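Local coordinates for protein putrescine aminotransferase (Halomonas elongata DSM 2581, PDB 6GWI) that probably transfers amino groups from amine donors such as putrescine to carbonyl acceptors, using bound pyridoxal-5'-phosphate, as a class-III aminotransferase, at residues D51-L56 with V411-G416; S193-G198 with P235-P240; P365-A370 with G377-V382. All coordinates share one frame; numbering follows the deposited sequence.

Contact 1 of 3, residues D51-L56 with V411-G416; sequences DGMAGL and VMRSVG
Met53 lays its side chain at about a right angle across two side chains of 411-416, those of Val411 and Arg413, and its CG does most of the touching. That methylene sits 3.6 Å from Arg413 CG and 3.9 Å from Val411 CG1. A chi1 of -73° turns Met53 CG away from its own carbonyl carbon, and bends at chi2 and chi3 curl the chain so that SD also passes Arg413 CG, at 4.1 Å. Asp51 instead runs alongside Val411, both pointing the same way, and OD1 reaches 3.9 Å from Val411 CB. Its carboxylate is held by backbone amides of its own turn: Asp51 OD1 accepts from Met53 N at 3.1 Å, a capping bond met from above the carboxylate plane, and OD2 accepts from Gly55 N at 2.7 Å on the syn side. Tyr63 is a further partner of OD2, so this buried group is gripped at both oxygens. Between these side chains Gly52 lets the backbones close in, its CA lying 3.2 Å from Val411 O. The contact thus sets the type I turn before helix 54-57 against the entry to edge strand 413-415. Strand 418-421 brings Ile420 against Met53 and Arg413, strand 40-43 brings Ile41 to Asp51 and Val411, and Phe86 of the second subunit packs on Met53 and makes a cation-pi contact with Arg413.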
loop_
_atom_site.group_PDB
_atom_site.type_symbol
_atom_site.label_atom_id
_atom_site.label_comp_id
_atom_site.label_asym_id
_atom_site.label_seq_id
_atom_site.Cartn_x
_atom_site.Cartn_y
_atom_site.Cartn_z
ATOM N N ASP B 51 -10.071 -2.151 24.232
ATOM C CA ASP B 51 -9.748 -1.503 22.958
ATOM C C ASP B 51 -11.029 -0.980 22.321
ATOM O O ASP B 51 -11.661 -1.642 21.497
ATOM C CB ASP B 51 -9.027 -2.469 22.022
ATOM C CG ASP B 51 -8.528 -1.793 20.748
ATOM O OD1 ASP B 51 -8.695 -0.562 20.612
ATOM O OD2 ASP B 51 -7.974 -2.493 19.875
ATOM N N GLY B 52 -11.412 0.236 22.705
ATOM C CA GLY B 52 -12.573 0.885 22.133
ATOM C C GLY B 52 -12.429 1.335 20.694
ATOM O O GLY B 52 -13.403 1.845 20.130
ATOM N N MET B 53 -11.254 1.164 20.081
ATOM C CA MET B 53 -11.038 1.535 18.687
ATOM C C MET B 53 -10.787 0.334 17.779
ATOM O O MET B 53 -10.480 0.519 16.596
ATOM C CB MET B 53 -9.861 2.508 18.566
ATOM C CG MET B 53 -10.133 3.917 19.064
ATOM S SD MET B 53 -11.449 4.774 18.167
ATOM C CE MET B 53 -10.758 4.868 16.515
ATOM N N ALA B 54 -10.894 -0.885 18.303
ATOM C CA ALA B 54 -10.692 -2.100 17.517
ATOM C C ALA B 54 -9.435 -1.987 16.653
ATOM O O ALA B 54 -9.471 -2.087 15.424
ATOM C CB ALA B 54 -11.924 -2.398 16.659
ATOM N N GLY B 55 -8.306 -1.802 17.331
ATOM C CA GLY B 55 -7.048 -1.587 16.650
ATOM C C GLY B 55 -6.981 -0.190 16.072
ATOM O O GLY B 55 -6.552 0.748 16.750
ATOM N N LEU B 56 -7.401 -0.045 14.801
ATOM C CA LEU B 56 -7.557 1.255 14.141
ATOM C C LEU B 56 -8.777 1.161 13.209
ATOM O O LEU B 56 -8.671 1.180 11.984
ATOM C CB LEU B 56 -6.286 1.651 13.386
ATOM C CG LEU B 56 -6.161 3.096 12.897
ATOM C CD1 LEU B 56 -6.239 4.086 14.048
ATOM C CD2 LEU B 56 -4.856 3.289 12.125
ATOM N N VAL B 411 -9.208 2.507 25.544
ATOM C CA VAL B 411 -8.771 3.227 24.352
ATOM C C VAL B 411 -9.976 3.980 23.794
ATOM O O VAL B 411 -10.903 3.378 23.249
ATOM C CB VAL B 411 -8.177 2.288 23.297
ATOM C CG1 VAL B 411 -7.744 3.090 22.067
ATOM C CG2 VAL B 411 -7.001 1.517 23.866
ATOM N N MET B 412 -9.959 5.301 23.935
ATOM C CA MET B 412 -10.917 6.187 23.284
ATOM C C MET B 412 -10.149 7.401 22.792
ATOM O O MET B 412 -9.543 8.120 23.593
ATOM C CB MET B 412 -12.042 6.571 24.244
ATOM C CG MET B 412 -13.008 7.626 23.737
ATOM S SD MET B 412 -14.571 7.521 24.626
ATOM C CE MET B 412 -14.000 7.675 26.308
ATOM N N ARG B 413 -10.169 7.622 21.480
ATOM C CA ARG B 413 -9.307 8.613 20.858
ATOM C C ARG B 413 -9.955 9.993 20.838
ATOM O O ARG B 413 -11.157 10.160 21.051
ATOM C CB ARG B 413 -8.935 8.193 19.437
ATOM C CG ARG B 413 -8.138 6.902 19.366
ATOM C CD ARG B 413 -6.845 6.943 20.184
ATOM N NE ARG B 413 -5.824 7.820 19.615
ATOM C CZ ARG B 413 -4.656 8.077 20.196
ATOM N NH1 ARG B 413 -4.359 7.522 21.364
ATOM N NH2 ARG B 413 -3.781 8.886 19.613
ATOM N N SER B 414 -9.120 10.995 20.572
ATOM C CA SER B 414 -9.529 12.390 20.523
ATOM C C SER B 414 -9.162 12.984 19.172
ATOM O O SER B 414 -8.041 12.794 18.690
ATOM C CB SER B 414 -8.860 13.181 21.650
ATOM O OG SER B 414 -7.449 13.041 21.591
ATOM N N VAL B 415 -10.112 13.684 18.561
ATOM C CA VAL B 415 -9.857 14.535 17.401
ATOM C C VAL B 415 -10.179 15.950 17.867
ATOM O O VAL B 415 -11.353 16.328 17.967
ATOM C CB VAL B 415 -10.689 14.137 16.180
ATOM C CG1 VAL B 415 -10.381 15.063 15.005
ATOM C CG2 VAL B 415 -10.420 12.679 15.806
ATOM N N GLY B 416 -9.147 16.730 18.157
ATOM C CA GLY B 416 -9.358 17.971 18.881
ATOM C C GLY B 416 -10.061 17.676 20.193
ATOM O O GLY B 416 -9.575 16.898 21.025
#

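Contact 2 of 3, residues S193-G198 with P235-P240; sequences SPEAFG and PESYWP
Gly198 and Pro235 lie at the tight heart of this contact, where the first turn of helix 194-212 meets the residues leading into helix 238-248. With no side chain on Gly198, the backbones draw together until its CA is 4.2 Å from Tyr238 CA; a beta carbon would run into Ser237 OG. The proline ring presses on the helix backbone, with Pro235 CB 3.1 Å from Pro194 O, an oxygen that also accepts from Gly198 N. Pro235 CG then reaches the edge of the Phe197 ring, 4.1 Å from CD2. Beyond the glycine, Tyr238 turns a ring edge to Gly198 O, its CD1 at 3.4 Å, while its hydroxyl is tied to Arg146. The one clear hydrogen bond between the segments is Ser237 OG to Glu195 O, 2.7 Å long. It meets the carbonyl in its plane, on a lone pair (C=O...O angle 117°); chi1 of 64°, with OG between the backbone N and the carbonyl carbon, points the hydroxyl at the helix. Without that hydroxyl, as with an alanine here, Glu195 O is likely to lose its link to 235-240. Toward solvent the packing thins: the exposed Glu195 runs extended, and its CG merely brushes Ser237 CB at 4.1 Å, while Pro194 offers CB to Pro235 CB at 4.3 Å. Ser193, exposed and clear of the other segment, N-caps its own helix, OG accepting from Ala196 N. The arrangement is a junction of two helix N-terminal ends, one begun by a serine N-cap, on the large PLP-binding domain of a fold-type I aminotransferase, with Tyr238 resting on Phe220 of the parallel-sheet strand 217-222.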
loop_
_atom_site.group_PDB
_atom_site.type_symbol
_atom_site.label_atom_id
_atom_site.label_comp_id
_atom_site.label_asym_id
_atom_site.label_seq_id
_atom_site.Cartn_x
_atom_site.Cartn_y
_atom_site.Cartn_z
ATOM N N SER B 193 -30.814 24.848 11.821
ATOM C CA SER B 193 -31.326 23.526 12.140
ATOM C C SER B 193 -30.484 22.474 11.417
ATOM O O SER B 193 -29.988 22.723 10.315
ATOM C CB SER B 193 -32.786 23.391 11.721
ATOM O OG SER B 193 -32.908 23.326 10.311
ATOM N N PRO B 194 -30.303 21.291 12.010
ATOM C CA PRO B 194 -29.592 20.225 11.279
ATOM C C PRO B 194 -30.124 19.988 9.872
ATOM O O PRO B 194 -29.332 19.747 8.951
ATOM C CB PRO B 194 -29.785 19.000 12.184
ATOM C CG PRO B 194 -29.884 19.583 13.560
ATOM C CD PRO B 194 -30.634 20.885 13.391
ATOM N N GLU B 195 -31.443 20.049 9.676
ATOM C CA GLU B 195 -32.003 19.821 8.346
ATOM C C GLU B 195 -31.508 20.869 7.356
ATOM O O GLU B 195 -31.042 20.532 6.262
ATOM C CB GLU B 195 -33.532 19.809 8.408
ATOM C CG GLU B 195 -34.201 19.713 7.040
ATOM C CD GLU B 195 -35.693 19.440 7.123
ATOM O OE1 GLU B 195 -36.181 19.107 8.224
ATOM O OE2 GLU B 195 -36.380 19.563 6.088
ATOM N N ALA B 196 -31.617 22.152 7.716
ATOM C CA ALA B 196 -31.165 23.211 6.818
ATOM C C ALA B 196 -29.662 23.129 6.581
ATOM O O ALA B 196 -29.188 23.359 5.463
ATOM C CB ALA B 196 -31.536 24.581 7.385
ATOM N N PHE B 197 -28.896 22.805 7.625
ATOM C CA PHE B 197 -27.450 22.692 7.470
ATOM C C PHE B 197 -27.086 21.595 6.479
ATOM O O PHE B 197 -26.227 21.792 5.611
ATOM C CB PHE B 197 -26.804 22.421 8.825
ATOM C CG PHE B 197 -25.305 22.370 8.782
ATOM C CD1 PHE B 197 -24.573 23.506 8.485
ATOM C CD2 PHE B 197 -24.629 21.193 9.041
ATOM C CE1 PHE B 197 -23.197 23.470 8.449
ATOM C CE2 PHE B 197 -23.248 21.150 9.005
ATOM C CZ PHE B 197 -22.533 22.290 8.709
ATOM N N GLY B 198 -27.729 20.431 6.590
ATOM C CA GLY B 198 -27.444 19.354 5.658
ATOM C C GLY B 198 -27.659 19.763 4.214
ATOM O O GLY B 198 -26.884 19.391 3.330
ATOM N N PRO B 235 -26.230 15.360 8.987
ATOM C CA PRO B 235 -27.686 15.430 9.159
ATOM C C PRO B 235 -28.390 14.496 8.187
ATOM O O PRO B 235 -27.876 14.176 7.112
ATOM C CB PRO B 235 -28.017 16.900 8.872
ATOM C CG PRO B 235 -26.740 17.641 9.096
ATOM C CD PRO B 235 -25.622 16.688 8.777
ATOM N N GLU B 236 -29.582 14.046 8.584
ATOM C CA GLU B 236 -30.341 13.120 7.751
ATOM C C GLU B 236 -30.720 13.731 6.410
ATOM O O GLU B 236 -30.994 12.990 5.459
ATOM C CB GLU B 236 -31.592 12.653 8.497
ATOM C CG GLU B 236 -31.282 11.801 9.720
ATOM C CD GLU B 236 -32.524 11.394 10.490
ATOM O OE1 GLU B 236 -33.643 11.625 9.986
ATOM O OE2 GLU B 236 -32.378 10.842 11.601
ATOM N N SER B 237 -30.742 15.061 6.313
ATOM C CA SER B 237 -31.050 15.752 5.068
ATOM C C SER B 237 -29.887 15.759 4.084
ATOM O O SER B 237 -30.096 16.056 2.903
ATOM C CB SER B 237 -31.462 17.196 5.365
ATOM O OG SER B 237 -30.380 17.917 5.933
ATOM N N TYR B 238 -28.674 15.439 4.535
ATOM C CA TYR B 238 -27.493 15.681 3.714
ATOM C C TYR B 238 -27.460 14.766 2.496
ATOM O O TYR B 238 -27.421 15.236 1.353
ATOM C CB TYR B 238 -26.228 15.513 4.558
ATOM C CG TYR B 238 -24.945 15.672 3.771
ATOM C CD1 TYR B 238 -24.534 16.919 3.319
ATOM C CD2 TYR B 238 -24.142 14.573 3.489
ATOM C CE1 TYR B 238 -23.359 17.067 2.602
ATOM C CE2 TYR B 238 -22.963 14.711 2.775
ATOM C CZ TYR B 238 -22.577 15.958 2.333
ATOM O OH TYR B 238 -21.406 16.090 1.624
ATOM N N TRP B 239 -27.463 13.457 2.715
ATOM C CA TRP B 239 -27.235 12.542 1.605
ATOM C C TRP B 239 -28.396 12.530 0.615
ATOM O O TRP B 239 -28.157 12.410 -0.594
ATOM C CB TRP B 239 -26.945 11.132 2.124
ATOM C CG TRP B 239 -25.494 10.954 2.494
ATOM C CD1 TRP B 239 -24.983 10.696 3.734
ATOM C CD2 TRP B 239 -24.368 11.058 1.612
ATOM N NE1 TRP B 239 -23.612 10.617 3.676
ATOM C CE2 TRP B 239 -23.210 10.837 2.384
ATOM C CE3 TRP B 239 -24.227 11.310 0.244
ATOM C CZ2 TRP B 239 -21.929 10.859 1.833
ATOM C CZ3 TRP B 239 -22.956 11.329 -0.302
ATOM C CH2 TRP B 239 -21.823 11.108 0.492
ATOM N N PRO B 240 -29.654 12.642 1.062
ATOM C CA PRO B 240 -30.742 12.792 0.080
ATOM C C PRO B 240 -30.564 14.011 -0.803
ATOM O O PRO B 240 -30.837 13.953 -2.008
ATOM C CB PRO B 240 -31.997 12.908 0.958
ATOM C CG PRO B 240 -31.640 12.200 2.214
ATOM C CD PRO B 240 -30.179 12.529 2.436
#

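Contact 3 of 3, residues P365-A370 with G377-V382; sequences PIVGEA and GALELV
Glu380 O receives Gly368 N at 2.6 Å, the shortest bond between the two strands, with the donor nearly in line with the carbonyl (C=O...N angle 173°). The same oxygen also takes a CA-H...O contact from Val367. Glu380 also donates its N to the same strand, to Glu369 O at 2.9 Å, so Gly368 and Glu369 together face one residue in a classic beta bulge. Further along, Val382 N binds Ile366 O at 3.0 Å, approaching from above the carbonyl plane, and Leu381 CA adds a CA-H...O contact to that oxygen. Gly368 also brings its CA to 3.7 Å from Val382 CG2; a beta carbon there would run into Val382 CG1. Glu369 and Glu380 run side by side in the same direction, Glu369 CB lying 3.8 Å from Glu380 CG. Their carboxylate planes are turned 64° apart, with Glu369 OE1 and Glu380 OE2 4.5 Å from each other. Arg371 salt-bridges both of these oxygens and is likely to offset the like charges, while Arg390 and Tyr184 hold Glu380 as well. The opposite face is apolar: Leu379 CD2 packs at 3.7 Å on Ala370 CB and also touches Val367 CG1. Chi1 of -53° sets Leu379 CG anti to its carbonyl carbon, and of the two methyls beyond it CD2 is the one turned to the alanine. The antiparallel hairpin occupies one edge of a sheet, strand 376-381 pairing onward with strand 418-421. Leu443 of helix 429-450 covers Val367 and Leu381, Trp358 of helix 342-359 covers Ala370 and Leu379, and Phe186 of helix 185-188 lies against the glutamates.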
loop_
_atom_site.group_PDB
_atom_site.type_symbol
_atom_site.label_atom_id
_atom_site.label_comp_id
_atom_site.label_asym_id
_atom_site.label_seq_id
_atom_site.Cartn_x
_atom_site.Cartn_y
_atom_site.Cartn_z
ATOM N N PRO B 365 -21.094 16.978 33.128
ATOM C CA PRO B 365 -20.786 18.418 33.122
ATOM C C PRO B 365 -20.065 18.932 31.882
ATOM O O PRO B 365 -20.223 20.116 31.558
ATOM C CB PRO B 365 -19.919 18.588 34.382
ATOM C CG PRO B 365 -20.251 17.418 35.272
ATOM C CD PRO B 365 -21.039 16.409 34.486
ATOM N N ILE B 366 -19.291 18.108 31.165
ATOM C CA ILE B 366 -18.500 18.610 30.047
ATOM C C ILE B 366 -18.856 17.946 28.719
ATOM O O ILE B 366 -18.117 18.094 27.746
ATOM C CB ILE B 366 -16.984 18.478 30.316
ATOM C CG1 ILE B 366 -16.586 17.018 30.557
ATOM C CG2 ILE B 366 -16.564 19.370 31.478
ATOM C CD1 ILE B 366 -15.088 16.762 30.413
ATOM N N VAL B 367 -19.979 17.243 28.639
ATOM C CA VAL B 367 -20.407 16.618 27.392
ATOM C C VAL B 367 -21.467 17.512 26.761
ATOM O O VAL B 367 -22.587 17.614 27.268
ATOM C CB VAL B 367 -20.937 15.197 27.622
ATOM C CG1 VAL B 367 -21.442 14.596 26.316
ATOM C CG2 VAL B 367 -19.844 14.321 28.219
ATOM N N GLY B 368 -21.125 18.134 25.633
ATOM C CA GLY B 368 -22.054 18.992 24.925
ATOM C C GLY B 368 -22.905 18.263 23.906
ATOM O O GLY B 368 -23.975 18.747 23.523
ATOM N N GLU B 369 -22.439 17.101 23.455
ATOM C CA GLU B 369 -23.200 16.282 22.523
ATOM C C GLU B 369 -22.677 14.854 22.584
ATOM O O GLU B 369 -21.475 14.635 22.757
ATOM C CB GLU B 369 -23.105 16.817 21.089
ATOM C CG GLU B 369 -24.025 16.099 20.109
ATOM C CD GLU B 369 -23.773 16.493 18.669
ATOM O OE1 GLU B 369 -22.841 15.935 18.056
ATOM O OE2 GLU B 369 -24.504 17.365 18.153
ATOM N N ALA B 370 -23.588 13.893 22.448
ATOM C CA ALA B 370 -23.245 12.486 22.296
ATOM C C ALA B 370 -23.982 11.946 21.080
ATOM O O ALA B 370 -25.193 12.145 20.949
ATOM C CB ALA B 370 -23.612 11.677 23.544
ATOM N N GLY B 377 -19.189 5.960 17.699
ATOM C CA GLY B 377 -19.738 6.952 18.599
ATOM C C GLY B 377 -18.755 8.080 18.827
ATOM O O GLY B 377 -17.548 7.938 18.618
ATOM N N ALA B 378 -19.301 9.215 19.260
ATOM C CA ALA B 378 -18.484 10.387 19.535
ATOM C C ALA B 378 -19.108 11.211 20.650
ATOM O O ALA B 378 -20.327 11.213 20.838
ATOM C CB ALA B 378 -18.311 11.253 18.281
ATOM N N LEU B 379 -18.246 11.908 21.391
ATOM C CA LEU B 379 -18.652 12.903 22.372
ATOM C C LEU B 379 -18.009 14.242 22.032
ATOM O O LEU B 379 -16.865 14.291 21.564
ATOM C CB LEU B 379 -18.237 12.518 23.795
ATOM C CG LEU B 379 -18.623 11.147 24.343
ATOM C CD1 LEU B 379 -17.916 10.915 25.669
ATOM C CD2 LEU B 379 -20.132 11.022 24.505
ATOM N N GLU B 380 -18.744 15.324 22.271
ATOM C CA GLU B 380 -18.242 16.682 22.084
ATOM C C GLU B 380 -18.020 17.281 23.468
ATOM O O GLU B 380 -18.977 17.485 24.224
ATOM C CB GLU B 380 -19.219 17.527 21.270
ATOM C CG GLU B 380 -19.496 17.014 19.861
ATOM C CD GLU B 380 -18.302 17.147 18.932
ATOM O OE1 GLU B 380 -17.221 17.565 19.392
ATOM O OE2 GLU B 380 -18.449 16.839 17.731
ATOM N N LEU B 381 -16.762 17.557 23.803
ATOM C CA LEU B 381 -16.436 18.174 25.081
ATOM C C LEU B 381 -16.587 19.687 24.971
ATOM O O LEU B 381 -16.101 20.299 24.013
ATOM C CB LEU B 381 -15.017 17.802 25.505
ATOM C CG LEU B 381 -14.696 16.304 25.563
ATOM C CD1 LEU B 381 -13.304 16.081 26.143
ATOM C CD2 LEU B 381 -15.738 15.530 26.360
ATOM N N VAL B 382 -17.275 20.286 25.944
ATOM C CA VAL B 382 -17.490 21.727 25.980
ATOM C C VAL B 382 -17.223 22.238 27.389
ATOM O O VAL B 382 -17.371 21.509 28.375
ATOM C CB VAL B 382 -18.922 22.119 25.542
ATOM C CG1 VAL B 382 -19.213 21.619 24.135
ATOM C CG2 VAL B 382 -19.953 21.597 26.540
#

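In the fold
From the N terminus, the chain first passes 51-56; contact 1 joins this turn before helix 54-57 to the late strand 413-415, about 355 residues further on, and contacts 2 and 3 are nested inside the loop it closes. Contact 2 shuts a short loop between the starts of helices 194-212 and 238-248, beside the parallel sheet. Contact 3 follows in series, a local hairpin with six residues between its segments. Contacts 1 and 3 reach the same antiparallel sheet, at strands 413-415 and 367-373 with 376-381, and their centres are 15 Å apart. Contact 2 stands about 20 Å from contact 3, centre to centre, and 27 Å from contact 1. None crosses another.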